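Local atomic coordinates of putative chitobiase (Bacteroides thetaiotaomicron, PDB entry 3HNM), a protein that is of unknown function but carries an F5/8 type C domain, a fold that in many relatives binds carbohydrate, and may belong to a chitobiase. Residues V20-N25 against P64-F69; C55-K60 against T149-R154; L77-F82 against N128-A133. All coordinates share one frame; numbering follows the deposited sequence.

The three contacts sample the two sheets and one loop end of an F5/8 type C beta-sandwich. Contact 1 closes the edge of the five-stranded sheet, contact 3 the edge of the four-stranded one, and contact 2 clamps two loops together. Contacts 1 and 2 touch directly: OD1 of N25 accepts a probable hydrogen bond from R56 N at 2.9 Å, although their centres lie about 18 Å apart. Contact 3 is about 18 Å from contact 1 and about 29 Å from contact 2, centre to centre. The bound magnesium, held by S43, D46, N48, T51 and G158, lies about 9 Å from the side chain of F69 and about 10 Å from that of F82.

Contact 1 of 3, residues V20-N25 against P64-F69; sequences VIDFNN and PYYFVF
A classic beta bulge, with I21 and D22 both facing V68, lies where edge strand 20-23 pairs antiparallel with strand 65-69. I21 N donates to V68 O (3.0 Å), and V68 N donates to D22 O (2.7 Å). On the face that holds D22, its carboxylate comes to the edge of the Y66 ring with the two planes 82° apart, and the Y66 hydroxyl OH donates to D22 OD2 (3.0 Å) on the syn side but tilted out of the carboxylate plane. Extension of D22 CG away from its own backbone N (chi1 180°) sends the carboxylate out to that hydroxyl. In the five-stranded sheet, 20-23 is an outermost strand, while 65-71 is also bonded to 138-146. Apolar residues suit the other face, where buried F67 and F69 lie: V20 CG2 meets the edge of the F69 ring, and F23 CB packs on F67 CD1 at 3.6 Å, F67 in turn meeting W53 edge-to-face. Where the strand gives out, the amide of N24 takes over from the backbone. Its OD1 accepts Y66 N (3.0 Å) from above the amide plane, and its ND2 donates to P64 O (3.0 Å) in the carbonyl plane. N25 instead lays its amide over a face of the Y65 ring, planes 23° apart, with ND2 3.3 Å from CE1 of Y65; its OD1 is taken by R56 N, and Y65 OH is bonded to E61 O.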
# COMPACT_ATOMS: atom_id res chain seq x y z
N VAL A 20 -5.04 -3.33 8.08
CA VAL A 20 -5.30 -4.08 6.86
C VAL A 20 -6.36 -5.13 7.13
O VAL A 20 -6.08 -6.19 7.69
CB VAL A 20 -4.03 -4.76 6.33
CG1 VAL A 20 -4.34 -5.54 5.07
CG2 VAL A 20 -2.98 -3.72 6.03
N ILE A 21 -7.58 -4.81 6.70
CA ILE A 21 -8.75 -5.66 6.89
C ILE A 21 -8.89 -6.72 5.79
O ILE A 21 -9.74 -7.60 5.86
CB ILE A 21 -10.05 -4.79 6.98
CG1 ILE A 21 -11.21 -5.62 7.52
CG2 ILE A 21 -10.43 -4.22 5.60
CD1 ILE A 21 -12.56 -4.91 7.44
N ASP A 22 -8.05 -6.64 4.76
CA ASP A 22 -8.12 -7.65 3.71
C ASP A 22 -6.99 -7.59 2.69
O ASP A 22 -6.53 -6.52 2.31
CB ASP A 22 -9.48 -7.58 3.00
CG ASP A 22 -9.59 -8.61 1.91
OD1 ASP A 22 -8.90 -9.64 1.99
OD2 ASP A 22 -10.38 -8.42 0.97
N PHE A 23 -6.55 -8.77 2.27
CA PHE A 23 -5.49 -8.86 1.28
C PHE A 23 -5.56 -10.23 0.61
O PHE A 23 -6.35 -11.09 1.03
CB PHE A 23 -4.12 -8.62 1.93
CG PHE A 23 -3.76 -9.62 3.00
CD1 PHE A 23 -3.17 -10.83 2.66
CD2 PHE A 23 -4.02 -9.36 4.34
CE1 PHE A 23 -2.84 -11.78 3.63
CE2 PHE A 23 -3.70 -10.30 5.32
CZ PHE A 23 -3.11 -11.51 4.96
N ASN A 24 -4.77 -10.44 -0.44
CA ASN A 24 -4.78 -11.72 -1.14
C ASN A 24 -3.39 -12.33 -1.30
O ASN A 24 -3.25 -13.43 -1.83
CB ASN A 24 -5.44 -11.56 -2.52
CG ASN A 24 -4.49 -10.98 -3.58
OD1 ASN A 24 -3.65 -10.13 -3.29
ND2 ASN A 24 -4.64 -11.43 -4.81
N ASN A 25 -2.35 -11.64 -0.83
CA ASN A 25 -1.00 -12.17 -0.98
C ASN A 25 0.03 -11.62 0.01
O ASN A 25 0.26 -10.41 0.11
CB ASN A 25 -0.55 -11.94 -2.44
CG ASN A 25 0.79 -12.56 -2.77
OD1 ASN A 25 1.81 -12.09 -2.30
ND2 ASN A 25 0.80 -13.62 -3.58
N PRO A 64 -3.00 -9.76 -9.95
CA PRO A 64 -2.71 -8.66 -9.03
C PRO A 64 -2.86 -8.95 -7.55
O PRO A 64 -3.63 -9.82 -7.13
CB PRO A 64 -3.72 -7.63 -9.46
CG PRO A 64 -4.93 -8.48 -9.59
CD PRO A 64 -4.41 -9.70 -10.36
N TYR A 65 -2.12 -8.16 -6.78
CA TYR A 65 -2.09 -8.22 -5.33
C TYR A 65 -2.84 -6.99 -4.85
O TYR A 65 -2.62 -5.90 -5.37
CB TYR A 65 -0.65 -8.12 -4.85
CG TYR A 65 0.25 -9.19 -5.40
CD1 TYR A 65 -0.25 -10.44 -5.74
CD2 TYR A 65 1.63 -9.00 -5.43
CE1 TYR A 65 0.60 -11.48 -6.08
CE2 TYR A 65 2.50 -10.03 -5.76
CZ TYR A 65 1.97 -11.27 -6.08
OH TYR A 65 2.81 -12.33 -6.32
N TYR A 66 -3.71 -7.15 -3.87
CA TYR A 66 -4.48 -6.01 -3.39
C TYR A 66 -4.56 -5.99 -1.88
O TYR A 66 -4.31 -6.99 -1.22
CB TYR A 66 -5.88 -6.06 -3.96
CG TYR A 66 -6.76 -7.05 -3.29
CD1 TYR A 66 -7.44 -6.72 -2.13
CD2 TYR A 66 -6.92 -8.32 -3.81
CE1 TYR A 66 -8.27 -7.65 -1.50
CE2 TYR A 66 -7.75 -9.25 -3.19
CZ TYR A 66 -8.42 -8.91 -2.04
OH TYR A 66 -9.26 -9.83 -1.44
N PHE A 67 -4.91 -4.84 -1.33
CA PHE A 67 -5.00 -4.69 0.10
C PHE A 67 -6.15 -3.77 0.38
O PHE A 67 -6.42 -2.88 -0.41
CB PHE A 67 -3.73 -4.04 0.61
CG PHE A 67 -2.49 -4.78 0.29
CD1 PHE A 67 -2.04 -5.78 1.15
CD2 PHE A 67 -1.72 -4.44 -0.81
CE1 PHE A 67 -0.83 -6.41 0.92
CE2 PHE A 67 -0.50 -5.07 -1.06
CZ PHE A 67 -0.05 -6.05 -0.19
N VAL A 68 -6.82 -3.97 1.51
CA VAL A 68 -7.95 -3.13 1.86
C VAL A 68 -7.71 -2.53 3.23
O VAL A 68 -7.95 -3.17 4.25
CB VAL A 68 -9.25 -3.95 1.89
CG1 VAL A 68 -10.44 -3.05 2.14
CG2 VAL A 68 -9.39 -4.72 0.58
N PHE A 69 -7.24 -1.29 3.26
CA PHE A 69 -6.95 -0.62 4.52
C PHE A 69 -8.17 -0.01 5.16
O PHE A 69 -8.95 0.65 4.50
CB PHE A 69 -5.92 0.46 4.27
CG PHE A 69 -4.72 -0.02 3.54
CD1 PHE A 69 -3.79 -0.83 4.17
CD2 PHE A 69 -4.51 0.33 2.21
CE1 PHE A 69 -2.68 -1.29 3.50
CE2 PHE A 69 -3.39 -0.12 1.52
CZ PHE A 69 -2.47 -0.93 2.17

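Contact 2 of 3, residues C55-K60 against T149-R154; sequences CRWDVK and TYDGLR
The guanidinium of R154 lies flat on the indole of W57, the planes only 4° apart and the centres 3.3 Å apart. This is a cation-pi stack: CZ of R154 sits over the five-membered ring of W57, while CD of R154 makes a CH-pi contact over the six-membered ring, at 3.4 Å from that centroid. A bend at chi2 of R154 (-62°) folds the chain so that methylene and charged end share one indole face. The same tryptophan also supplies an acceptor, since NH1 of R154 donates nearly straight (162°) to W57 O at 3.0 Å, in the guanidinium plane and on a carbonyl lone pair. Across the opposite face of the guanidinium runs the long extended chain of K60, its CE 3.8 Å from NH2 of R154. D151 fixes the rotation of the group from within its own loop: OD2 of D151 takes both NE (2.8 Å) and NH2 (3.2 Å) of R154, a side-on salt bridge to one oxygen. K60 NZ, 4.3 Å from D151 OD1 and too far for a salt bridge, probably adds a weak attraction. A leucine in place of R154 would probably leave W57 O and the D151 carboxylate without their donors and the indole without its flat cation. Further out, the W57 ring meets that of H91, R56 makes a salt bridge to D30, and R154 O is bonded to T96. The 55-60 loop leaves strand 53-54 and the 149-154 loop enters strand 156-166, two antiparallel neighbours in the four-stranded sheet, with L153 packing on Y65 of strand 65-71.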
# COMPACT_ATOMS: atom_id res chain seq x y z
N CYS A 55 5.63 -10.56 -0.43
CA CYS A 55 4.63 -11.35 -1.13
C CYS A 55 4.83 -12.82 -0.76
O CYS A 55 5.74 -13.14 -0.02
CB CYS A 55 4.82 -11.19 -2.63
SG CYS A 55 6.46 -11.66 -3.12
N ARG A 56 3.99 -13.71 -1.29
CA ARG A 56 4.14 -15.13 -1.00
C ARG A 56 5.44 -15.53 -1.67
O ARG A 56 5.65 -15.26 -2.86
CB ARG A 56 3.00 -15.94 -1.58
CG ARG A 56 2.52 -17.00 -0.63
CD ARG A 56 1.75 -18.06 -1.34
NE ARG A 56 1.64 -19.24 -0.50
CZ ARG A 56 1.29 -20.44 -0.94
NH1 ARG A 56 1.01 -20.62 -2.23
NH2 ARG A 56 1.23 -21.46 -0.10
N TRP A 57 6.33 -16.19 -0.93
CA TRP A 57 7.61 -16.53 -1.49
C TRP A 57 7.82 -17.99 -1.86
O TRP A 57 8.57 -18.30 -2.79
CB TRP A 57 8.70 -16.07 -0.52
CG TRP A 57 10.00 -15.73 -1.18
CD1 TRP A 57 11.00 -16.59 -1.50
CD2 TRP A 57 10.43 -14.44 -1.63
NE1 TRP A 57 12.03 -15.92 -2.12
CE2 TRP A 57 11.70 -14.60 -2.21
CE3 TRP A 57 9.86 -13.16 -1.59
CZ2 TRP A 57 12.42 -13.52 -2.76
CZ3 TRP A 57 10.57 -12.09 -2.13
CH2 TRP A 57 11.84 -12.28 -2.71
N ASP A 58 7.14 -18.88 -1.15
CA ASP A 58 7.30 -20.31 -1.42
C ASP A 58 6.63 -20.67 -2.73
O ASP A 58 6.98 -21.67 -3.37
CB ASP A 58 6.70 -21.15 -0.28
CG ASP A 58 7.36 -20.87 1.08
OD1 ASP A 58 8.55 -20.44 1.12
OD2 ASP A 58 6.70 -21.10 2.12
N VAL A 59 5.66 -19.86 -3.14
CA VAL A 59 4.96 -20.11 -4.39
C VAL A 59 4.70 -18.77 -5.04
O VAL A 59 3.89 -17.99 -4.53
CB VAL A 59 3.60 -20.78 -4.14
CG1 VAL A 59 2.97 -21.15 -5.46
CG2 VAL A 59 3.78 -22.00 -3.27
N LYS A 60 5.37 -18.49 -6.14
CA LYS A 60 5.16 -17.21 -6.81
C LYS A 60 3.72 -17.10 -7.31
O LYS A 60 3.36 -17.78 -8.27
CB LYS A 60 6.13 -17.06 -7.98
CG LYS A 60 7.61 -17.18 -7.62
CD LYS A 60 8.44 -17.03 -8.89
CE LYS A 60 9.92 -17.30 -8.69
NZ LYS A 60 10.56 -17.71 -9.99
N THR A 149 12.71 -9.47 -11.81
CA THR A 149 13.91 -9.53 -10.96
C THR A 149 14.87 -10.64 -11.41
O THR A 149 14.57 -11.40 -12.33
CB THR A 149 13.53 -9.82 -9.52
OG1 THR A 149 12.49 -8.94 -9.10
CG2 THR A 149 14.72 -9.63 -8.64
N TYR A 150 16.03 -10.74 -10.77
CA TYR A 150 16.97 -11.80 -11.14
C TYR A 150 16.29 -13.11 -10.79
O TYR A 150 16.60 -14.16 -11.35
CB TYR A 150 18.30 -11.68 -10.38
CG TYR A 150 18.19 -11.83 -8.88
CD1 TYR A 150 18.16 -13.09 -8.28
CD2 TYR A 150 18.06 -10.71 -8.06
CE1 TYR A 150 18.00 -13.22 -6.91
CE2 TYR A 150 17.90 -10.83 -6.69
CZ TYR A 150 17.87 -12.09 -6.11
OH TYR A 150 17.69 -12.20 -4.75
N ASP A 151 15.36 -13.05 -9.84
CA ASP A 151 14.66 -14.25 -9.43
C ASP A 151 13.19 -14.18 -9.80
O ASP A 151 12.32 -14.51 -9.00
CB ASP A 151 14.82 -14.46 -7.93
CG ASP A 151 14.22 -15.75 -7.47
OD1 ASP A 151 14.39 -16.75 -8.21
OD2 ASP A 151 13.59 -15.74 -6.38
N GLY A 152 12.93 -13.76 -11.04
CA GLY A 152 11.57 -13.66 -11.51
C GLY A 152 10.72 -12.70 -10.70
O GLY A 152 11.23 -11.87 -9.96
N LEU A 153 9.40 -12.85 -10.85
CA LEU A 153 8.41 -12.02 -10.17
C LEU A 153 8.46 -12.08 -8.64
O LEU A 153 7.90 -12.98 -8.01
CB LEU A 153 7.00 -12.43 -10.63
CG LEU A 153 5.77 -11.79 -9.98
CD1 LEU A 153 5.34 -10.62 -10.81
CD2 LEU A 153 4.64 -12.80 -9.88
N ARG A 154 9.14 -11.11 -8.04
CA ARG A 154 9.24 -11.01 -6.58
C ARG A 154 8.76 -9.61 -6.27
O ARG A 154 8.85 -8.73 -7.12
CB ARG A 154 10.69 -11.16 -6.12
CG ARG A 154 11.27 -12.54 -6.29
CD ARG A 154 10.49 -13.52 -5.47
NE ARG A 154 11.07 -14.86 -5.51
CZ ARG A 154 10.50 -15.92 -4.96
NH1 ARG A 154 9.34 -15.79 -4.33
NH2 ARG A 154 11.07 -17.11 -5.04

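Contact 3 of 3, residues L77-F82 against N128-A133; sequences LFRFGF and NMDVPA
R79 and D130 lie side by side and point the same way from a non-hydrogen-bonded antiparallel pair joining strands 79-82 and 128-133. NE of R79 makes a salt bridge to OD1 of D130 at 3.1 Å, the guanidinium and carboxylate planes 36° apart. Both side chains set CG opposite the carbonyl carbon (chi1 -66° in R79), which carries them along together. On the reverse face F80 and M129, a selenomethionine, also run alongside one another. The methyl CE of M129 meets the edge of the F80 ring, near its plane, 3.4 Å from CD1, and the selenium stands 5.2 Å from the ring centroid in an oblique Met-aromatic contact. Bending at chi3 of M129 (85°) brings the methyl to this edge. Backbone bonds join the pair both ways, M129 N to F80 O (2.8 Å) and F80 N to M129 O (3.2 Å), and V131 N to F78 O (3.0 Å) continues them. Glycine probably suits position 81 because a beta carbon would point at the N128 amide, whose ND2 lies 3.3 Å from G81 CA. Strand 127-136 is outermost in the four-stranded sheet, and the F80 ring meets F141 of the facing sheet. The two strands thus separate two chemistries: large apolar groups are buried between the sheets, whereas the partly exposed salt bridge, with R79 also in a cation-pi contact to W163, probably neutralises charge on the outer face.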
# COMPACT_ATOMS: atom_id res chain seq x y z
N LEU A 77 -10.02 11.91 1.01
CA LEU A 77 -8.68 11.79 0.42
C LEU A 77 -8.32 12.81 -0.66
O LEU A 77 -9.05 12.99 -1.62
CB LEU A 77 -8.46 10.39 -0.16
CG LEU A 77 -8.64 9.14 0.71
CD1 LEU A 77 -7.98 9.34 2.07
CD2 LEU A 77 -10.11 8.87 0.87
N PHE A 78 -7.17 13.46 -0.49
CA PHE A 78 -6.69 14.43 -1.47
C PHE A 78 -5.61 13.74 -2.28
O PHE A 78 -5.55 13.88 -3.50
CB PHE A 78 -6.06 15.66 -0.80
CG PHE A 78 -6.93 16.30 0.22
CD1 PHE A 78 -8.29 16.52 -0.02
CD2 PHE A 78 -6.39 16.70 1.44
CE1 PHE A 78 -9.11 17.12 0.94
CE2 PHE A 78 -7.18 17.31 2.41
CZ PHE A 78 -8.55 17.52 2.16
N ARG A 79 -4.74 13.00 -1.59
CA ARG A 79 -3.66 12.27 -2.24
C ARG A 79 -3.51 10.88 -1.65
O ARG A 79 -4.15 10.55 -0.65
CB ARG A 79 -2.32 13.00 -2.10
CG ARG A 79 -2.24 14.33 -2.84
CD ARG A 79 -0.80 14.76 -3.04
NE ARG A 79 -0.63 16.21 -2.93
CZ ARG A 79 -0.73 16.88 -1.79
NH1 ARG A 79 -1.01 16.24 -0.65
NH2 ARG A 79 -0.57 18.20 -1.78
N PHE A 80 -2.67 10.08 -2.29
CA PHE A 80 -2.38 8.71 -1.87
C PHE A 80 -1.05 8.32 -2.50
O PHE A 80 -0.71 8.76 -3.60
CB PHE A 80 -3.49 7.76 -2.35
CG PHE A 80 -3.20 6.30 -2.11
CD1 PHE A 80 -2.34 5.60 -2.95
CD2 PHE A 80 -3.75 5.65 -1.01
CE1 PHE A 80 -2.04 4.27 -2.70
CE2 PHE A 80 -3.45 4.32 -0.76
CZ PHE A 80 -2.59 3.63 -1.60
N GLY A 81 -0.29 7.49 -1.81
CA GLY A 81 0.99 7.06 -2.35
C GLY A 81 1.59 5.96 -1.52
O GLY A 81 1.02 5.55 -0.52
N PHE A 82 2.76 5.49 -1.92
CA PHE A 82 3.43 4.43 -1.17
C PHE A 82 4.93 4.65 -1.24
O PHE A 82 5.40 5.58 -1.90
CB PHE A 82 3.05 3.06 -1.74
CG PHE A 82 3.28 2.92 -3.23
CD1 PHE A 82 4.54 2.59 -3.73
CD2 PHE A 82 2.24 3.14 -4.13
CE1 PHE A 82 4.75 2.48 -5.10
CE2 PHE A 82 2.44 3.03 -5.51
CZ PHE A 82 3.70 2.70 -5.99
N ASN A 128 3.66 9.10 -5.01
CA ASN A 128 2.41 9.72 -4.57
C ASN A 128 1.62 10.15 -5.82
O ASN A 128 2.20 10.38 -6.88
CB ASN A 128 2.69 10.94 -3.69
CG ASN A 128 3.38 10.57 -2.38
OD1 ASN A 128 3.86 11.44 -1.67
ND2 ASN A 128 3.42 9.28 -2.07
N MSE A 129 0.31 10.27 -5.67
CA MSE A 129 -0.54 10.64 -6.80
C MSE A 129 -1.70 11.53 -6.34
O MSE A 129 -2.23 11.34 -5.25
CB MSE A 129 -1.10 9.37 -7.41
CG MSE A 129 -2.01 8.61 -6.43
SE MSE A 129 -2.13 6.70 -6.75
CE MSE A 129 -0.55 6.20 -5.78
N ASP A 130 -2.08 12.50 -7.16
CA ASP A 130 -3.19 13.35 -6.80
C ASP A 130 -4.49 12.59 -7.10
O ASP A 130 -4.78 12.26 -8.25
CB ASP A 130 -3.14 14.68 -7.55
CG ASP A 130 -2.19 15.68 -6.90
OD1 ASP A 130 -2.03 15.61 -5.66
OD2 ASP A 130 -1.62 16.55 -7.62
N VAL A 131 -5.26 12.33 -6.05
CA VAL A 131 -6.51 11.60 -6.14
C VAL A 131 -7.74 12.51 -6.01
O VAL A 131 -7.84 13.28 -5.06
CB VAL A 131 -6.55 10.51 -5.03
CG1 VAL A 131 -7.91 10.49 -4.31
CG2 VAL A 131 -6.27 9.16 -5.65
N PRO A 132 -8.69 12.42 -6.96
CA PRO A 132 -9.92 13.23 -6.95
C PRO A 132 -10.59 13.31 -5.58
O PRO A 132 -10.95 12.29 -5.00
CB PRO A 132 -10.80 12.54 -7.97
CG PRO A 132 -9.83 12.01 -8.96
CD PRO A 132 -8.73 11.45 -8.07
N ALA A 133 -10.79 14.53 -5.08
CA ALA A 133 -11.43 14.76 -3.78
C ALA A 133 -12.61 13.81 -3.57
O ALA A 133 -13.70 14.05 -4.09
CB ALA A 133 -11.89 16.21 -3.66